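Local coordinates for protein endo-1,3-beta-glucanase, family GH16 (Zobellia galactanivorans, PDB 4CRQ) that probably hydrolyses internal beta-1,3-glucosidic bonds of laminarin through this catalytic module, which also binds a calcium ion, at residues A[18-23]-A[68-73]; A[102-107]-A[192-197]. The protein carries 1 engineered substitution. All blocks are in the same frame, centred on the assembly; numbering follows the deposited sequence.

Interaction 1 of 2, residues A[18-23]-A[68-73]. With ACT (acetate ion), chain F.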
loop_
_atom_site.group_PDB
_atom_site.type_symbol
_atom_site.label_atom_id
_atom_site.label_comp_id
_atom_site.label_asym_id
_atom_site.label_seq_id
_atom_site.Cartn_x
_atom_site.Cartn_y
_atom_site.Cartn_z
ATOM N N ASP A 18 -12.086 9.855 5.633
ATOM C CA ASP A 18 -10.825 9.546 6.358
ATOM C C ASP A 18 -9.558 9.538 5.514
ATOM O O ASP A 18 -8.506 9.146 5.987
ATOM C CB ASP A 18 -11.001 8.250 7.175
ATOM C CG ASP A 18 -12.095 8.386 8.193
ATOM O OD1 ASP A 18 -12.043 9.366 8.965
ATOM O OD2 ASP A 18 -13.013 7.541 8.218
ATOM N N TRP A 19 -9.674 10.003 4.275
ATOM C CA TRP A 19 -8.525 10.050 3.377
ATOM C C TRP A 19 -7.987 11.427 3.103
ATOM O O TRP A 19 -8.747 12.376 2.892
ATOM C CB TRP A 19 -8.900 9.413 2.048
ATOM C CG TRP A 19 -9.329 7.972 2.160
ATOM C CD1 TRP A 19 -10.629 7.476 2.225
ATOM C CD2 TRP A 19 -8.458 6.776 2.215
ATOM N NE1 TRP A 19 -10.625 6.101 2.310
ATOM C CE2 TRP A 19 -9.361 5.619 2.314
ATOM C CE3 TRP A 19 -7.064 6.556 2.192
ATOM C CZ2 TRP A 19 -8.877 4.302 2.383
ATOM C CZ3 TRP A 19 -6.593 5.231 2.267
ATOM C CH2 TRP A 19 -7.483 4.129 2.358
ATOM N N VAL A 20 -6.659 11.512 3.101
ATOM C CA VAL A 20 -5.865 12.696 2.757
ATOM C C VAL A 20 -5.131 12.345 1.477
ATOM O O VAL A 20 -4.581 11.227 1.349
ATOM C CB VAL A 20 -4.859 13.029 3.895
ATOM C CG1 VAL A 20 -3.859 14.120 3.512
ATOM C CG2 VAL A 20 -5.621 13.407 5.159
ATOM N N PHE A 21 -5.093 13.278 0.534
ATOM C CA PHE A 21 -4.433 13.061 -0.763
ATOM C C PHE A 21 -3.078 13.719 -0.756
ATOM O O PHE A 21 -2.943 14.858 -0.320
ATOM C CB PHE A 21 -5.317 13.611 -1.881
ATOM C CG PHE A 21 -6.632 12.900 -1.959
ATOM C CD1 PHE A 21 -7.714 13.316 -1.152
ATOM C CD2 PHE A 21 -6.802 11.796 -2.810
ATOM C CE1 PHE A 21 -8.942 12.651 -1.196
ATOM C CE2 PHE A 21 -8.040 11.129 -2.857
ATOM C CZ PHE A 21 -9.105 11.554 -2.050
ATOM N N GLU A 22 -2.077 12.992 -1.235
ATOM C CA GLU A 22 -0.717 13.532 -1.371
ATOM C C GLU A 22 -0.522 14.027 -2.795
ATOM O O GLU A 22 -1.190 13.552 -3.721
ATOM C CB GLU A 22 0.316 12.494 -0.942
ATOM C CG GLU A 22 0.242 12.291 0.566
ATOM C CD GLU A 22 1.212 11.273 1.069
ATOM O OE1 GLU A 22 1.021 10.086 0.795
ATOM O OE2 GLU A 22 2.168 11.693 1.763
ATOM N N THR A 23 0.380 14.990 -2.977
ATOM C CA THR A 23 0.622 15.535 -4.296
ATOM C C THR A 23 2.115 15.627 -4.535
ATOM O O THR A 23 2.901 15.672 -3.552
ATOM C CB THR A 23 -0.017 16.953 -4.471
ATOM O OG1 THR A 23 0.631 17.852 -3.568
ATOM C CG2 THR A 23 -1.491 17.018 -4.173
ATOM N N ARG A 68 -2.038 9.073 -4.603
ATOM C CA ARG A 68 -1.569 8.469 -3.368
ATOM C C ARG A 68 -2.431 9.054 -2.252
ATOM O O ARG A 68 -2.539 10.279 -2.116
ATOM C CB ARG A 68 -0.073 8.750 -3.138
ATOM C CG ARG A 68 0.451 8.276 -1.776
ATOM C CD ARG A 68 1.981 8.290 -1.768
ATOM N NE ARG A 68 2.545 8.242 -0.411
ATOM C CZ ARG A 68 3.768 7.780 -0.103
ATOM N NH1 ARG A 68 4.565 7.274 -1.057
ATOM N NH2 ARG A 68 4.179 7.807 1.158
ATOM N N MET A 69 -3.040 8.169 -1.462
ATOM C CA MET A 69 -3.983 8.544 -0.413
ATOM C C MET A 69 -3.623 7.883 0.896
ATOM O O MET A 69 -3.123 6.773 0.882
ATOM C CB MET A 69 -5.351 8.002 -0.805
ATOM C CG MET A 69 -5.935 8.508 -2.088
ATOM S SD MET A 69 -7.223 7.379 -2.660
ATOM C CE MET A 69 -8.513 7.484 -1.393
ATOM N N LYS A 70 -3.885 8.536 2.028
ATOM C CA LYS A 70 -3.546 7.980 3.341
ATOM C C LYS A 70 -4.607 8.366 4.347
ATOM O O LYS A 70 -5.293 9.373 4.141
ATOM C CB LYS A 70 -2.126 8.468 3.762
ATOM C CG LYS A 70 -2.043 9.985 3.921
ATOM C CD LYS A 70 -0.646 10.506 4.245
ATOM C CE LYS A 70 -0.656 12.025 4.345
ATOM N NZ LYS A 70 0.677 12.558 4.753
ATOM N N THR A 71 -4.725 7.579 5.425
ATOM C CA THR A 71 -5.669 7.905 6.490
ATOM C C THR A 71 -4.956 8.625 7.648
ATOM O O THR A 71 -5.557 8.818 8.712
ATOM C CB THR A 71 -6.408 6.651 7.020
ATOM O OG1 THR A 71 -5.489 5.774 7.680
ATOM C CG2 THR A 71 -7.099 5.907 5.894
ATOM N N GLN A 72 -3.684 9.003 7.457
ATOM C CA GLN A 72 -2.911 9.694 8.508
ATOM C C GLN A 72 -3.662 10.868 9.152
ATOM O O GLN A 72 -4.158 11.740 8.420
ATOM C CB GLN A 72 -1.546 10.127 7.968
ATOM C CG GLN A 72 -0.646 10.795 9.003
ATOM C CD GLN A 72 0.696 11.159 8.413
ATOM O OE1 GLN A 72 0.809 11.377 7.201
ATOM N NE2 GLN A 72 1.726 11.223 9.258
ATOM N N GLY A 73 -3.754 10.865 10.491
ATOM C CA GLY A 73 -4.444 11.922 11.252
ATOM C C GLY A 73 -5.964 11.790 11.328
ATOM O O GLY A 73 -6.634 12.597 12.009
HETATM C C ACT F . 3.610 10.162 4.274
HETATM O O ACT F . 3.181 9.853 3.143
HETATM O OXT ACT F . 3.358 11.231 4.898
HETATM C CH3 ACT F . 4.493 9.165 4.913
HETATM O O HOH W 1 -3.128 11.874 -4.907
#
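Trp-19 stands between two methyl groups, one over each face of its indole. CE of Met-69 sits above the five-membered ring, 3.9 Å from its centroid, and CG2 of Thr-71 covers the six-membered ring from the opposite face. Met-69 reaches the indole by bending at the sulfur (chi3 65°), turning CE back over the ring; its CG lies alongside Phe-21, 3.4 Å from CE2. The indole NE1 is bound to Asp-9. Phe-21 and Met-69 share one face where strands 20-22 and 62-70 pair antiparallel in the beta-sandwich (jelly-roll) fold of family GH16, with Trp-19 and Thr-71 beside it. Val-20 and Lys-70, a hydrogen-bonded pair (Val-20 N to Lys-70 O, 2.7 Å), share their face with the salt-bridge network of Glu-22, Arg-68 and Lys-70. Arg-68 NE donates to Glu-22 OE1 at 2.7 Å in a salt bridge, but the bond is bent (139°) and arrives from above the carboxylate plane, the flat groups turned 64° apart. Lys-70 crosses Glu-22 at about a right angle with only a weak salt bridge to OE2; its NZ is held closer by Gln-72 OE1 at 2.7 Å. An acetate, probably from the crystallisation liquor, accepts bonds from Arg-68 NH2 and Lys-70 NZ.

Interaction 2 of 2, residues A[102-107]-A[192-197]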
loop_
_atom_site.group_PDB
_atom_site.type_symbol
_atom_site.label_atom_id
_atom_site.label_comp_id
_atom_site.label_asym_id
_atom_site.label_seq_id
_atom_site.Cartn_x
_atom_site.Cartn_y
_atom_site.Cartn_z
ATOM N N GLY A 102 3.630 3.619 10.569
ATOM C CA GLY A 102 3.381 4.002 11.963
ATOM C C GLY A 102 3.025 5.478 12.069
ATOM O O GLY A 102 3.641 6.324 11.388
ATOM N N ASN A 103 2.024 5.788 12.901
ATOM C CA ASN A 103 1.677 7.194 13.227
ATOM C C ASN A 103 2.875 8.029 13.636
ATOM O O ASN A 103 2.915 9.239 13.374
ATOM C CB ASN A 103 0.694 7.264 14.388
ATOM C CG ASN A 103 -0.732 6.965 13.986
ATOM O OD1 ASN A 103 -1.050 6.755 12.802
ATOM N ND2 ASN A 103 -1.605 6.946 14.974
ATOM N N ASN A 104 3.854 7.390 14.287
ATOM C CA ASN A 104 5.012 8.142 14.813
ATOM C C ASN A 104 6.067 8.537 13.755
ATOM O O ASN A 104 7.145 9.045 14.111
ATOM C CB ASN A 104 5.645 7.411 16.013
ATOM C CG ASN A 104 6.292 6.080 15.640
ATOM O OD1 ASN A 104 6.206 5.610 14.489
ATOM N ND2 ASN A 104 6.934 5.459 16.618
ATOM N N ILE A 105 5.755 8.308 12.473
ATOM C CA ILE A 105 6.634 8.721 11.362
ATOM C C ILE A 105 7.004 10.209 11.511
ATOM O O ILE A 105 8.120 10.619 11.195
ATOM C CB ILE A 105 6.008 8.402 9.965
ATOM C CG1 ILE A 105 7.068 8.556 8.851
ATOM C CG2 ILE A 105 4.704 9.186 9.690
ATOM C CD1 ILE A 105 6.690 8.016 7.487
ATOM N N THR A 106 6.046 11.005 12.000
ATOM C CA THR A 106 6.245 12.452 12.206
ATOM C C THR A 106 7.326 12.777 13.254
ATOM O O THR A 106 7.883 13.886 13.234
ATOM C CB THR A 106 4.923 13.160 12.557
ATOM O OG1 THR A 106 4.302 12.479 13.659
ATOM C CG2 THR A 106 3.969 13.164 11.347
ATOM N N SER A 107 7.629 11.836 14.150
ATOM C CA SER A 107 8.684 12.083 15.140
ATOM C C SER A 107 9.927 11.205 14.991
ATOM O O SER A 107 10.985 11.679 15.225
ATOM C CB SER A 107 8.146 12.054 16.580
ATOM O OG SER A 107 7.518 10.831 16.871
ATOM N N PHE A 192 6.145 -2.288 15.843
ATOM C CA PHE A 192 4.856 -2.867 15.386
ATOM C C PHE A 192 3.815 -3.044 16.509
ATOM O O PHE A 192 2.763 -3.649 16.291
ATOM C CB PHE A 192 5.106 -4.144 14.552
ATOM C CG PHE A 192 5.904 -3.866 13.314
ATOM C CD1 PHE A 192 5.279 -3.338 12.160
ATOM C CD2 PHE A 192 7.293 -4.110 13.292
ATOM C CE1 PHE A 192 6.032 -3.067 11.009
ATOM C CE2 PHE A 192 8.051 -3.845 12.146
ATOM C CZ PHE A 192 7.414 -3.323 10.999
ATOM N N GLN A 193 4.111 -2.496 17.691
ATOM C CA GLN A 193 3.176 -2.469 18.811
ATOM C C GLN A 193 2.507 -1.097 18.964
ATOM O O GLN A 193 1.984 -0.765 20.021
ATOM C CB GLN A 193 3.880 -2.842 20.124
ATOM C CG GLN A 193 4.643 -4.139 20.077
ATOM C CD GLN A 193 3.750 -5.347 20.012
ATOM O OE1 GLN A 193 2.631 -5.334 20.504
ATOM N NE2 GLN A 193 4.249 -6.405 19.415
ATOM N N ASN A 194 2.521 -0.309 17.904
ATOM C CA ASN A 194 1.971 1.045 17.896
ATOM C C ASN A 194 0.849 1.183 16.861
ATOM O O ASN A 194 0.582 0.228 16.107
ATOM C CB ASN A 194 3.100 2.050 17.621
ATOM C CG ASN A 194 4.188 2.075 18.707
ATOM O OD1 ASN A 194 5.387 2.205 18.403
ATOM N ND2 ASN A 194 3.783 1.971 19.970
ATOM N N GLU A 195 0.201 2.354 16.818
ATOM C CA GLU A 195 -0.860 2.609 15.838
ATOM C C GLU A 195 -0.270 2.942 14.467
ATOM O O GLU A 195 0.728 3.662 14.363
ATOM C CB GLU A 195 -1.812 3.730 16.271
ATOM C CG GLU A 195 -2.646 3.352 17.475
ATOM C CD GLU A 195 -3.888 4.195 17.660
ATOM O OE1 GLU A 195 -4.308 4.930 16.754
ATOM O OE2 GLU A 195 -4.478 4.115 18.740
ATOM N N PHE A 196 -0.905 2.408 13.426
ATOM C CA PHE A 196 -0.505 2.616 12.028
ATOM C C PHE A 196 -1.678 3.153 11.210
ATOM O O PHE A 196 -2.823 2.764 11.463
ATOM C CB PHE A 196 -0.041 1.285 11.361
ATOM C CG PHE A 196 1.368 0.809 11.731
ATOM C CD1 PHE A 196 1.785 0.621 13.063
ATOM C CD2 PHE A 196 2.274 0.507 10.702
ATOM C CE1 PHE A 196 3.083 0.181 13.336
ATOM C CE2 PHE A 196 3.561 0.062 10.965
ATOM C CZ PHE A 196 3.975 -0.103 12.287
ATOM N N PHE A 197 -1.421 4.023 10.232
ATOM C CA PHE A 197 -2.460 4.501 9.303
ATOM C C PHE A 197 -2.311 3.740 7.962
ATOM O O PHE A 197 -1.271 3.093 7.715
ATOM C CB PHE A 197 -2.431 6.030 9.121
ATOM C CG PHE A 197 -1.120 6.581 8.589
ATOM C CD1 PHE A 197 -0.883 6.687 7.191
ATOM C CD2 PHE A 197 -0.108 7.025 9.480
ATOM C CE1 PHE A 197 0.320 7.214 6.700
ATOM C CE2 PHE A 197 1.109 7.545 8.987
ATOM C CZ PHE A 197 1.315 7.639 7.595
HETATM O O HOH W 2 3.255 4.513 15.452
#
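The CA of Gly-102 sits over the face of the Phe-196 ring in a CH-pi contact, 3.7 Å from the centroid and 8° off the normal, while its N stands nearer the rim. The two residues form an antiparallel non-hydrogen-bonded pair where strand 94-102 leaves strand 196-204. With an alanine in place of Phe-196, the Gly-102 backbone is likely to lose this aromatic cover and a gap to open beside it. At Asn-103 the backbone N donates a nearly straight bond (169°) to Glu-195 O at 2.9 Å. Its OD1 approaches the edge of Phe-197, 3.5 Å from CD2, with amide and ring nearly coplanar; ND2 is bound to Ser-76, which also holds the Glu-195 carboxylate. Asn-104 follows in the type I turn from Gly-102 to Ile-105, which leads into helix 105-108; its ND2 is bound to Glu-191. In Ile-105, CG1 anti to the backbone N (chi1 -168°) turns CG2 to the edge of Phe-197, 4.0 Å from CE2. Glu-195 O thus takes two bonds, one from the backbone N of Asn-103 and one from a water that also links to Asn-104 N, so the polar join depends on main-chain atoms rather than on the Asn side chains.

Interactions 1 and 2 lie about 15 Å apart, centre to centre, and come in series along the chain: the first closes before the second opens. Strand 196-204 joins them, lying between strands 62-70 and 94-102 and pairing with both, so the loop after 62-70 and the helix after 94-102 meet across it. Contact is direct: Phe-197 CB packs 3.4 Å from Thr-71 OG1, and the Gln-72 amide NE2 rests against Ile-105 CG2 and Thr-106 CG2. The acetate of interaction 1 also lies about 4 Å from the Ile-105 side chain. The calcium ion lies about 11 Å from the side chain of Trp-19 in interaction 1, while interaction 2 lies away from that site.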